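Long-range contacts in putative major capsid protein (Cafeteriavirus-dependent mavirus, PDB 6G44), which probably builds the protein shell of the virophage, as a double jelly-roll major capsid protein that assembles with two further copies of itself: residues Leu141-Ser146 against Val202-Val207; Ser40-Ile45 against Leu269-Val274; Gln58-Gln63 against Lys229-Gly234; Leu126-Gln131 against Ala336-Gln341. All coordinates share one frame; numbering follows the deposited sequence. Where two conformers were deposited one is given.

Contact 1: Leu141-Ser146 against Val202-Val207; sequences LLSPCS and VDEALV
Ser143 and Glu204 meet through their side chains where the end of a helix joins a strand of the jelly-roll sheet: the serine hydroxyl donates to the glutamate, with Ser143 OG 2.8 Å from Glu204 OE1. The hydroxyl comes from above the carboxylate plane, 65° out of it. Ser143, the first residue beyond helix 136-142, uses the same oxygen as an acceptor in an ST turn, where Cys145 N lies 3.0 Å from Ser143 OG. Glutamate suits the position because its length brings a two-oxygen acceptor to Ser143 on one oxygen and to Asn104 on the other; the chain leaves the backbone extended (chi1 -180°), which sends the carboxylate out to the serine. Just beside this pair the backbones join: Ala205 N donates to Leu142 O at 2.9 Å, so the end of the helix is tied to the last residue of strand 195-205. Apolar contacts flank the polar centre. Leu142 CD1 and Val207 CG2 are 3.9 Å apart, the two side chains crossing at about a right angle, while the stiff ring of Pro144 places CG 3.9 Å from Val202 CG1.

Further out, Asn104 donates to Ala205 O and accepts from Val207 N, and Arg74 joins Asp203 OD1 in a salt bridge and Leu141 O in a hydrogen bond. The buried carboxylate of Glu204, held at both oxygens, would be expected to favour its charged form and a fixed rotation.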
# COMPACT_ATOMS: atom_id res chain seq x y z
N LEU C 141 -10.82 -3.32 -8.36
CA LEU C 141 -12.25 -3.62 -8.28
C LEU C 141 -12.88 -3.69 -9.67
O LEU C 141 -13.92 -4.33 -9.86
CB LEU C 141 -12.98 -2.59 -7.44
CG LEU C 141 -12.59 -2.50 -5.98
CD1 LEU C 141 -13.37 -1.37 -5.31
CD2 LEU C 141 -12.83 -3.81 -5.26
N LEU C 142 -12.28 -3.00 -10.63
CA LEU C 142 -12.75 -2.97 -12.01
C LEU C 142 -12.49 -4.30 -12.71
O LEU C 142 -13.40 -4.87 -13.35
CB LEU C 142 -12.10 -1.79 -12.73
CG LEU C 142 -12.74 -1.21 -14.00
CD1 LEU C 142 -12.13 0.14 -14.32
CD2 LEU C 142 -12.56 -2.14 -15.18
N SER C 143 -11.27 -4.82 -12.60
CA SER C 143 -10.89 -6.05 -13.30
C SER C 143 -9.96 -6.88 -12.42
O SER C 143 -9.12 -6.29 -11.71
CB SER C 143 -10.13 -5.72 -14.58
OG SER C 143 -9.70 -6.86 -15.28
N PRO C 144 -10.01 -8.21 -12.54
CA PRO C 144 -9.00 -9.08 -11.90
C PRO C 144 -7.62 -8.89 -12.52
O PRO C 144 -6.61 -9.29 -11.93
CB PRO C 144 -9.53 -10.51 -12.13
CG PRO C 144 -10.36 -10.36 -13.38
CD PRO C 144 -11.01 -9.00 -13.28
N CYS C 145 -7.55 -8.32 -13.72
CA CYS C 145 -6.27 -8.14 -14.41
C CYS C 145 -6.00 -6.65 -14.48
O CYS C 145 -6.11 -6.03 -15.55
CB CYS C 145 -6.39 -8.73 -15.81
SG CYS C 145 -6.54 -10.53 -15.77
N SER C 146 -5.61 -6.07 -13.34
CA SER C 146 -5.45 -4.62 -13.20
C SER C 146 -4.02 -4.13 -13.27
O SER C 146 -3.82 -2.93 -13.42
CB SER C 146 -6.08 -4.10 -11.91
OG SER C 146 -5.51 -4.71 -10.78
N VAL C 202 -13.67 -14.49 -16.62
CA VAL C 202 -13.34 -13.12 -16.14
C VAL C 202 -14.62 -12.34 -15.93
O VAL C 202 -15.47 -12.30 -16.84
CB VAL C 202 -12.45 -12.36 -17.14
CG1 VAL C 202 -12.23 -10.91 -16.71
CG2 VAL C 202 -11.14 -13.10 -17.32
N ASP C 203 -14.75 -11.69 -14.77
CA ASP C 203 -15.92 -10.85 -14.40
C ASP C 203 -15.37 -9.43 -14.20
O ASP C 203 -14.72 -9.18 -13.17
CB ASP C 203 -16.57 -11.42 -13.12
CG ASP C 203 -17.80 -10.67 -12.65
OD1 ASP C 203 -17.97 -9.49 -12.98
OD2 ASP C 203 -18.63 -11.28 -11.88
N GLU C 204 -15.63 -8.54 -15.14
CA GLU C 204 -15.02 -7.19 -15.20
C GLU C 204 -16.11 -6.12 -15.36
O GLU C 204 -17.07 -6.31 -16.12
CB GLU C 204 -14.03 -7.16 -16.38
CG GLU C 204 -13.29 -5.86 -16.60
CD GLU C 204 -12.12 -5.98 -17.56
OE1 GLU C 204 -11.39 -7.01 -17.48
OE2 GLU C 204 -11.93 -5.06 -18.40
N ALA C 205 -16.01 -5.01 -14.64
CA ALA C 205 -16.94 -3.91 -14.78
C ALA C 205 -16.88 -3.34 -16.20
O ALA C 205 -15.77 -3.14 -16.74
CB ALA C 205 -16.63 -2.82 -13.77
N LEU C 206 -18.04 -3.06 -16.80
CA LEU C 206 -18.06 -2.39 -18.10
C LEU C 206 -17.74 -0.91 -17.95
O LEU C 206 -18.41 -0.23 -17.17
CB LEU C 206 -19.45 -2.54 -18.72
CG LEU C 206 -19.67 -1.87 -20.08
CD1 LEU C 206 -18.70 -2.34 -21.14
CD2 LEU C 206 -21.11 -2.13 -20.53
N VAL C 207 -16.77 -0.41 -18.74
CA VAL C 207 -16.39 1.00 -18.77
C VAL C 207 -17.03 1.64 -19.99
O VAL C 207 -16.46 1.65 -21.09
CB VAL C 207 -14.86 1.13 -18.78
CG1 VAL C 207 -14.40 2.58 -18.88
CG2 VAL C 207 -14.30 0.46 -17.53

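Contact 2: Ser40-Ile45 against Leu269-Val274; sequences STFQTI and LVQNWV. With SO4 (sulfate ion), chain E.
An antiparallel strand pairing in the large sheet of the N-terminal part joins strand 43-45 to strand 258-273, with Gln43 and Val270 as a hydrogen-bonded pair: Gln43 N lies 2.8 Å from Val270 O, and Val270 N 3.0 Å from Gln43 O. In the next, non-hydrogen-bonded pair, Thr44 and Leu269 lie side by side, and Thr44 CG2 is 4.0 Å from Leu269 CD1. The Phe42 ring, swung away from its own amide nitrogen (chi1 -157°), lies against the other strand, taking Gln271 CG over one face in a CH-pi contact 3.8 Å from the centroid. Glutamine suits this place, its CG methylene lying over the ring face while its amide donates to Pro38 O.

Beyond Phe42 the chain turns at Thr41 and the two chains draw apart. A water accepts from Asn272 N at 3.2 Å, in the gap toward Ser40 O. Thr41 OG1 comes 2.6 Å from Asn272 O, though Ser40 O competes for its one proton. Gln43 NE2 donates to Thr41 O from above the carbonyl plane, at 2.8 Å, tying the glutamine side chain back to the loop.

Thr41 N donates to a sulfate that also accepts from Phe370 N and Glu372 N of a second subunit, so the anion, probably from the crystallisation liquor, links two subunits through main-chain N-H groups.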
# COMPACT_ATOMS: atom_id res chain seq x y z
N SER C 40 -29.42 -10.42 -2.95
CA SER C 40 -30.57 -11.17 -3.43
C SER C 40 -31.05 -10.55 -4.76
O SER C 40 -30.80 -9.39 -5.05
CB SER C 40 -31.66 -11.10 -2.36
OG SER C 40 -31.98 -9.77 -2.07
N THR C 41 -31.79 -11.33 -5.55
CA THR C 41 -32.19 -10.93 -6.91
C THR C 41 -31.07 -10.23 -7.74
O THR C 41 -31.30 -9.26 -8.48
CB THR C 41 -33.51 -10.13 -6.95
OG1 THR C 41 -33.38 -8.84 -6.37
CG2 THR C 41 -34.62 -10.87 -6.25
N PHE C 42 -29.87 -10.80 -7.63
CA PHE C 42 -28.72 -10.35 -8.42
C PHE C 42 -28.93 -10.96 -9.82
O PHE C 42 -29.10 -12.18 -9.95
CB PHE C 42 -27.45 -10.90 -7.75
CG PHE C 42 -26.16 -10.16 -8.05
CD1 PHE C 42 -25.81 -9.73 -9.33
CD2 PHE C 42 -25.24 -9.96 -7.03
CE1 PHE C 42 -24.60 -9.09 -9.57
CE2 PHE C 42 -24.01 -9.33 -7.28
CZ PHE C 42 -23.70 -8.90 -8.56
N GLN C 43 -28.98 -10.12 -10.84
CA GLN C 43 -29.33 -10.59 -12.18
C GLN C 43 -28.13 -11.13 -12.93
O GLN C 43 -27.06 -10.49 -12.96
CB GLN C 43 -29.96 -9.46 -12.98
CG GLN C 43 -31.18 -8.79 -12.34
CD GLN C 43 -32.30 -9.77 -12.12
OE1 GLN C 43 -32.85 -10.31 -13.09
NE2 GLN C 43 -32.65 -10.03 -10.85
N THR C 44 -28.30 -12.28 -13.57
CA THR C 44 -27.39 -12.80 -14.56
C THR C 44 -28.16 -12.79 -15.88
O THR C 44 -29.13 -13.56 -16.04
CB THR C 44 -26.90 -14.21 -14.22
OG1 THR C 44 -26.08 -14.15 -13.03
CG2 THR C 44 -26.04 -14.79 -15.34
N ILE C 45 -27.75 -11.91 -16.80
CA ILE C 45 -28.54 -11.60 -18.00
C ILE C 45 -27.83 -12.17 -19.21
O ILE C 45 -26.69 -11.83 -19.50
CB ILE C 45 -28.72 -10.09 -18.16
CG1 ILE C 45 -29.38 -9.53 -16.89
CG2 ILE C 45 -29.56 -9.74 -19.40
CD1 ILE C 45 -29.43 -8.05 -16.84
N LEU C 269 -23.96 -9.06 -15.48
CA LEU C 269 -24.31 -9.30 -14.09
C LEU C 269 -24.52 -7.98 -13.39
O LEU C 269 -23.62 -7.11 -13.45
CB LEU C 269 -23.22 -10.08 -13.38
CG LEU C 269 -23.14 -11.59 -13.60
CD1 LEU C 269 -23.09 -12.03 -15.06
CD2 LEU C 269 -21.97 -12.20 -12.86
N VAL C 270 -25.67 -7.79 -12.77
CA VAL C 270 -25.94 -6.55 -12.06
C VAL C 270 -26.96 -6.76 -10.96
O VAL C 270 -27.91 -7.53 -11.12
CB VAL C 270 -26.40 -5.42 -13.04
CG1 VAL C 270 -27.78 -5.73 -13.65
CG2 VAL C 270 -26.32 -4.04 -12.43
N GLN C 271 -26.79 -6.06 -9.84
CA GLN C 271 -27.77 -6.08 -8.79
C GLN C 271 -29.07 -5.38 -9.21
O GLN C 271 -29.08 -4.45 -10.00
CB GLN C 271 -27.18 -5.40 -7.54
CG GLN C 271 -26.10 -6.22 -6.84
CD GLN C 271 -25.18 -5.38 -6.01
OE1 GLN C 271 -24.51 -4.50 -6.54
NE2 GLN C 271 -25.14 -5.63 -4.68
N ASN C 272 -30.17 -5.86 -8.65
CA ASN C 272 -31.48 -5.28 -8.90
C ASN C 272 -32.31 -5.47 -7.64
O ASN C 272 -32.33 -6.55 -7.08
CB ASN C 272 -32.17 -5.94 -10.09
CG ASN C 272 -33.54 -5.33 -10.37
OD1 ASN C 272 -34.57 -5.90 -9.98
ND2 ASN C 272 -33.57 -4.17 -10.96
N TRP C 273 -32.97 -4.40 -7.18
CA TRP C 273 -33.67 -4.48 -5.89
C TRP C 273 -34.68 -3.38 -5.75
O TRP C 273 -34.66 -2.38 -6.47
CB TRP C 273 -32.66 -4.48 -4.71
CG TRP C 273 -31.99 -3.17 -4.48
CD1 TRP C 273 -32.31 -2.27 -3.51
CD2 TRP C 273 -30.90 -2.59 -5.23
NE1 TRP C 273 -31.49 -1.17 -3.59
CE2 TRP C 273 -30.63 -1.33 -4.65
CE3 TRP C 273 -30.12 -3.01 -6.31
CZ2 TRP C 273 -29.61 -0.49 -5.12
CZ3 TRP C 273 -29.11 -2.16 -6.78
CH2 TRP C 273 -28.88 -0.92 -6.20
N VAL C 274 -35.59 -3.57 -4.78
CA VAL C 274 -36.59 -2.59 -4.45
C VAL C 274 -36.02 -1.67 -3.39
O VAL C 274 -35.42 -2.13 -2.40
CB VAL C 274 -37.85 -3.31 -3.93
CG1 VAL C 274 -38.88 -2.31 -3.41
CG2 VAL C 274 -38.45 -4.20 -5.01
S SO4 E . -31.77 -15.08 -5.07
O1 SO4 E . -30.40 -15.43 -5.43
O2 SO4 E . -32.29 -14.07 -6.02
O3 SO4 E . -31.81 -14.59 -3.65
O4 SO4 E . -32.62 -16.32 -5.11
O HOH W 1 -29.13 -7.53 -6.12

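Contact 3: Gln58-Gln63 against Lys229-Gly234; sequences QITFNQ and KVILDG
Gln58 starts the run, extending alongside Ile231 so that Gln58 NE2 reaches to 3.7 Å from Ile231 CG2. Ile59 next pairs with Leu232 through two backbone bonds: Ile59 N donates to Leu232 O, and Leu232 N to Ile59 O at 2.8 Å, the latter nearly linear with an angle of 172° at the hydrogen. The Ile59 side chain passes to the buried face, where CD1 lies 4.1 Å from Gly234 CA; Gly234, having no side chain, leaves room for this methyl. Thr60 returns to the face of Gln58 and lies beside Ile231 in a non-hydrogen-bonded pair, its branched side chain covering the aliphatic one with Thr60 OG1 3.8 Å from Ile231 CG2. Phe61 makes the second hydrogen-bonded pair: Phe61 N is 2.8 Å from Val230 O, and Val230 N donates in return to Phe61 O. Its ring turns an edge to the neighbouring strand, and Phe61 CE2 comes 4.1 Å from Leu232 CD1. Asn62 ends the pairing on the more open face, where the Lys229 methylenes run beside its amide in van der Waals contact, with Asn62 ND2 3.8 Å from Lys229 CE; the polar ends of both residues suit this more exposed side.

The strands run antiparallel, 4.7 Å apart at their axes. Strand 222-235 also bonds to strand 110-114 through Lys229 and Ile231, and the buried face of Ile59, Phe61, Val230 and Leu232 packs on strands 258-273 and 74-84, a jelly-roll core.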
# COMPACT_ATOMS: atom_id res chain seq x y z
N GLN C 58 -21.26 -8.56 -32.95
CA GLN C 58 -22.17 -7.78 -32.10
C GLN C 58 -22.85 -8.66 -31.06
O GLN C 58 -23.30 -9.77 -31.35
CB GLN C 58 -23.20 -7.04 -32.95
CG GLN C 58 -23.97 -5.96 -32.17
CD GLN C 58 -25.09 -5.35 -32.97
OE1 GLN C 58 -26.10 -5.99 -33.18
NE2 GLN C 58 -24.93 -4.10 -33.37
N ILE C 59 -22.92 -8.16 -29.81
CA ILE C 59 -23.57 -8.84 -28.70
C ILE C 59 -24.52 -7.85 -28.07
O ILE C 59 -24.13 -6.73 -27.82
CB ILE C 59 -22.52 -9.29 -27.65
CG1 ILE C 59 -21.55 -10.32 -28.27
CG2 ILE C 59 -23.22 -9.86 -26.41
CD1 ILE C 59 -20.18 -10.35 -27.57
N THR C 60 -25.78 -8.24 -27.89
CA THR C 60 -26.80 -7.36 -27.35
C THR C 60 -27.47 -7.97 -26.14
O THR C 60 -27.95 -9.11 -26.17
CB THR C 60 -27.87 -7.04 -28.42
OG1 THR C 60 -27.25 -6.30 -29.47
CG2 THR C 60 -29.00 -6.21 -27.81
N PHE C 61 -27.52 -7.17 -25.07
CA PHE C 61 -28.35 -7.46 -23.91
C PHE C 61 -29.56 -6.55 -23.97
O PHE C 61 -29.45 -5.35 -24.22
CB PHE C 61 -27.57 -7.24 -22.59
CG PHE C 61 -26.35 -8.08 -22.49
CD1 PHE C 61 -26.40 -9.39 -22.05
CD2 PHE C 61 -25.12 -7.57 -22.90
CE1 PHE C 61 -25.27 -10.17 -22.01
CE2 PHE C 61 -23.99 -8.35 -22.86
CZ PHE C 61 -24.07 -9.65 -22.41
N ASN C 62 -30.75 -7.14 -23.76
CA ASN C 62 -32.00 -6.36 -23.80
C ASN C 62 -32.83 -6.90 -22.67
O ASN C 62 -33.40 -7.98 -22.76
CB ASN C 62 -32.68 -6.54 -25.17
CG ASN C 62 -33.94 -5.72 -25.31
OD1 ASN C 62 -34.61 -5.42 -24.33
ND2 ASN C 62 -34.28 -5.35 -26.54
N GLN C 63 -32.85 -6.16 -21.58
CA GLN C 63 -33.50 -6.63 -20.37
C GLN C 63 -34.03 -5.47 -19.54
O GLN C 63 -33.33 -4.91 -18.69
CB GLN C 63 -32.55 -7.51 -19.53
CG GLN C 63 -33.22 -8.08 -18.29
CD GLN C 63 -34.41 -8.94 -18.67
OE1 GLN C 63 -34.23 -10.04 -19.20
NE2 GLN C 63 -35.63 -8.44 -18.42
N LYS C 229 -30.86 -1.55 -22.80
CA LYS C 229 -30.11 -2.34 -23.78
C LYS C 229 -28.64 -2.00 -23.67
O LYS C 229 -28.29 -0.84 -23.47
CB LYS C 229 -30.57 -2.09 -25.23
CG LYS C 229 -32.06 -2.22 -25.42
CD LYS C 229 -32.46 -1.94 -26.87
CE LYS C 229 -33.93 -1.64 -26.97
NZ LYS C 229 -34.33 -1.48 -28.39
N VAL C 230 -27.81 -3.02 -23.81
CA VAL C 230 -26.35 -2.85 -23.80
C VAL C 230 -25.88 -3.57 -25.06
O VAL C 230 -25.98 -4.79 -25.14
CB VAL C 230 -25.69 -3.40 -22.53
CG1 VAL C 230 -24.17 -3.35 -22.62
CG2 VAL C 230 -26.19 -2.61 -21.32
N ILE C 231 -25.37 -2.78 -26.00
CA ILE C 231 -24.99 -3.29 -27.33
C ILE C 231 -23.47 -3.16 -27.47
O ILE C 231 -22.95 -2.03 -27.41
CB ILE C 231 -25.71 -2.53 -28.44
CG1 ILE C 231 -27.23 -2.60 -28.25
CG2 ILE C 231 -25.35 -3.08 -29.82
CD1 ILE C 231 -27.97 -1.41 -28.84
N LEU C 232 -22.81 -4.29 -27.67
CA LEU C 232 -21.32 -4.32 -27.70
C LEU C 232 -20.82 -4.73 -29.08
O LEU C 232 -21.32 -5.68 -29.68
CB LEU C 232 -20.80 -5.34 -26.70
CG LEU C 232 -21.33 -5.24 -25.28
CD1 LEU C 232 -20.80 -6.39 -24.43
CD2 LEU C 232 -20.97 -3.90 -24.67
N ASP C 233 -19.79 -4.02 -29.55
CA ASP C 233 -18.98 -4.51 -30.68
C ASP C 233 -18.01 -5.51 -30.07
O ASP C 233 -16.96 -5.10 -29.54
CB ASP C 233 -18.27 -3.35 -31.37
CG ASP C 233 -17.26 -3.78 -32.43
OD1 ASP C 233 -17.24 -4.93 -32.85
OD2 ASP C 233 -16.49 -2.86 -32.82
N GLY C 234 -18.36 -6.78 -30.07
CA GLY C 234 -17.55 -7.81 -29.43
C GLY C 234 -16.28 -8.13 -30.21
O GLY C 234 -16.35 -8.56 -31.36

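Contact 4: Leu126-Gln131 against Ala336-Gln341; sequences LIKLHQ and AVMVSQ
Helix 123-130, which carries Lys128 and Leu129, crosses strand 334-341, which carries Ala336 and Met338, at 101°, with the axes of the short segments 10.8 Å apart. This is a helix lying across a sheet strand at the heart of the double jelly-roll: the helix comes from the N-terminal half of the chain, the strand from the part assigned to the C-terminal capsid domain. With the backbones this far apart, side chains make the whole contact. Leu129 points its isobutyl group at the sheet, and Leu129 CD2 lies against Ala336 CB; the small side chain of Ala336 lets the leucine approach the strand. Met338 lies next to them and points toward the helix. Around this apolar patch Phe473, Val425 and Ile293 of neighbouring strands complete the packing on Leu129.

Lys128 extends alongside, every torsion near 180°, so that its CE passes Met338 and its ammonium group reaches further along the strand. In the modelled conformer of Ser340, one of two, Lys128 NZ would donate to Ser340 OG at 3.1 Å, a bond that stays conditional on that position. On the helix side, Gln131 NE2 donates to Lys128 O at 3.2 Å. Lysine suits its place because its long aliphatic chain can pass the apolar sulfur and still carry its charge toward the polar serine: Lys128 CE meets Met338 SD at 3.9 Å.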
# COMPACT_ATOMS: atom_id res chain seq x y z
N LEU C 126 -11.13 4.13 -23.82
CA LEU C 126 -11.31 4.70 -22.47
C LEU C 126 -10.35 4.03 -21.50
O LEU C 126 -9.62 4.70 -20.77
CB LEU C 126 -12.75 4.54 -21.94
CG LEU C 126 -13.94 5.46 -22.25
CD1 LEU C 126 -15.23 4.79 -21.82
CD2 LEU C 126 -13.81 6.80 -21.53
N ILE C 127 -10.31 2.70 -21.52
CA ILE C 127 -9.50 1.99 -20.53
C ILE C 127 -8.04 2.17 -20.83
O ILE C 127 -7.24 2.16 -19.87
CB ILE C 127 -9.92 0.50 -20.39
CG1 ILE C 127 -9.40 -0.14 -19.10
CG2 ILE C 127 -9.49 -0.33 -21.57
CD1 ILE C 127 -9.79 0.56 -17.82
N LYS C 128 -7.64 2.32 -22.09
CA LYS C 128 -6.22 2.52 -22.39
C LYS C 128 -5.69 3.77 -21.70
O LYS C 128 -4.53 3.78 -21.29
CB LYS C 128 -5.93 2.59 -23.90
CG LYS C 128 -4.44 2.62 -24.27
CD LYS C 128 -4.22 2.53 -25.77
CE LYS C 128 -2.73 2.51 -26.13
NZ LYS C 128 -2.45 2.42 -27.60
N LEU C 129 -6.50 4.81 -21.57
CA LEU C 129 -6.13 6.02 -20.83
C LEU C 129 -6.33 5.86 -19.34
O LEU C 129 -5.44 6.16 -18.54
CB LEU C 129 -6.97 7.23 -21.27
CG LEU C 129 -6.63 7.85 -22.59
CD1 LEU C 129 -7.72 8.86 -22.94
CD2 LEU C 129 -5.30 8.57 -22.47
N HIS C 130 -7.50 5.38 -18.96
CA HIS C 130 -7.94 5.32 -17.58
C HIS C 130 -7.00 4.49 -16.72
O HIS C 130 -6.79 4.79 -15.53
CB HIS C 130 -9.37 4.75 -17.51
CG HIS C 130 -9.97 4.76 -16.15
ND1 HIS C 130 -10.27 5.92 -15.48
CD2 HIS C 130 -10.37 3.75 -15.35
CE1 HIS C 130 -10.81 5.62 -14.32
NE2 HIS C 130 -10.88 4.31 -14.21
N GLN C 131 -6.44 3.42 -17.29
CA GLN C 131 -5.54 2.54 -16.53
C GLN C 131 -4.31 3.27 -15.99
O GLN C 131 -3.69 2.80 -15.03
CB GLN C 131 -5.09 1.32 -17.36
CG GLN C 131 -4.19 1.65 -18.53
CD GLN C 131 -3.93 0.50 -19.47
OE1 GLN C 131 -4.13 -0.66 -19.12
NE2 GLN C 131 -3.48 0.81 -20.70
N ALA C 336 -5.08 14.41 -22.63
CA ALA C 336 -4.08 13.33 -22.55
C ALA C 336 -3.37 13.22 -23.89
O ALA C 336 -4.04 13.18 -24.95
CB ALA C 336 -4.72 12.00 -22.17
N VAL C 337 -2.06 13.14 -23.86
CA VAL C 337 -1.23 13.04 -25.06
C VAL C 337 -0.49 11.71 -25.01
O VAL C 337 0.14 11.38 -23.99
CB VAL C 337 -0.20 14.18 -25.12
CG1 VAL C 337 0.64 14.09 -26.39
CG2 VAL C 337 -0.90 15.52 -25.03
N MET C 338 -0.54 10.96 -26.11
CA MET C 338 0.22 9.73 -26.21
C MET C 338 0.60 9.51 -27.65
O MET C 338 -0.13 9.94 -28.55
CB MET C 338 -0.56 8.55 -25.60
CG MET C 338 -1.62 7.86 -26.40
SD MET C 338 -2.21 6.35 -25.52
CE MET C 338 -3.36 7.08 -24.40
N VAL C 339 1.72 8.84 -27.87
CA VAL C 339 2.20 8.49 -29.21
C VAL C 339 2.28 6.97 -29.27
O VAL C 339 3.11 6.38 -28.59
CB VAL C 339 3.55 9.15 -29.48
CG1 VAL C 339 4.07 8.73 -30.86
CG2 VAL C 339 3.47 10.66 -29.38
N SER C 340 1.42 6.33 -30.08
CA SER C 340 1.25 4.88 -30.08
C SER C 340 1.90 4.25 -31.31
O SER C 340 1.81 4.82 -32.41
CB SER C 340 -0.24 4.49 -30.05
OG SER C 340 -0.84 4.75 -28.79
N GLN C 341 2.52 3.09 -31.13
CA GLN C 341 2.98 2.28 -32.26
C GLN C 341 1.72 1.81 -32.97
O GLN C 341 0.85 1.18 -32.35
CB GLN C 341 3.81 1.11 -31.74
CG GLN C 341 4.36 0.19 -32.81
CD GLN C 341 5.04 -0.99 -32.18
OE1 GLN C 341 4.38 -1.87 -31.62
NE2 GLN C 341 6.37 -0.97 -32.18

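From the N terminus, residues 40-45 open the loop that contact 2 closes at 269-274, the longest of the four. Contact 3, between 58-63 and 229-234, lies inside it, and contact 1, between 141-146 and 202-207, lies inside both; all three reach the large antiparallel sheet of the N-terminal part. Contact 4 begins at 126-131 but closes only at 336-341, so it encloses contact 1 and crosses contacts 2 and 3. Ile45 packs on Phe61, Leu206 on Val230 and Asp203 on Leu269. Helix 136-142 meets strand 195-205 and, through Leu142 on His130, touches helix 123-130, which in turn packs on strand 334-341 of the C-terminal capsid domain.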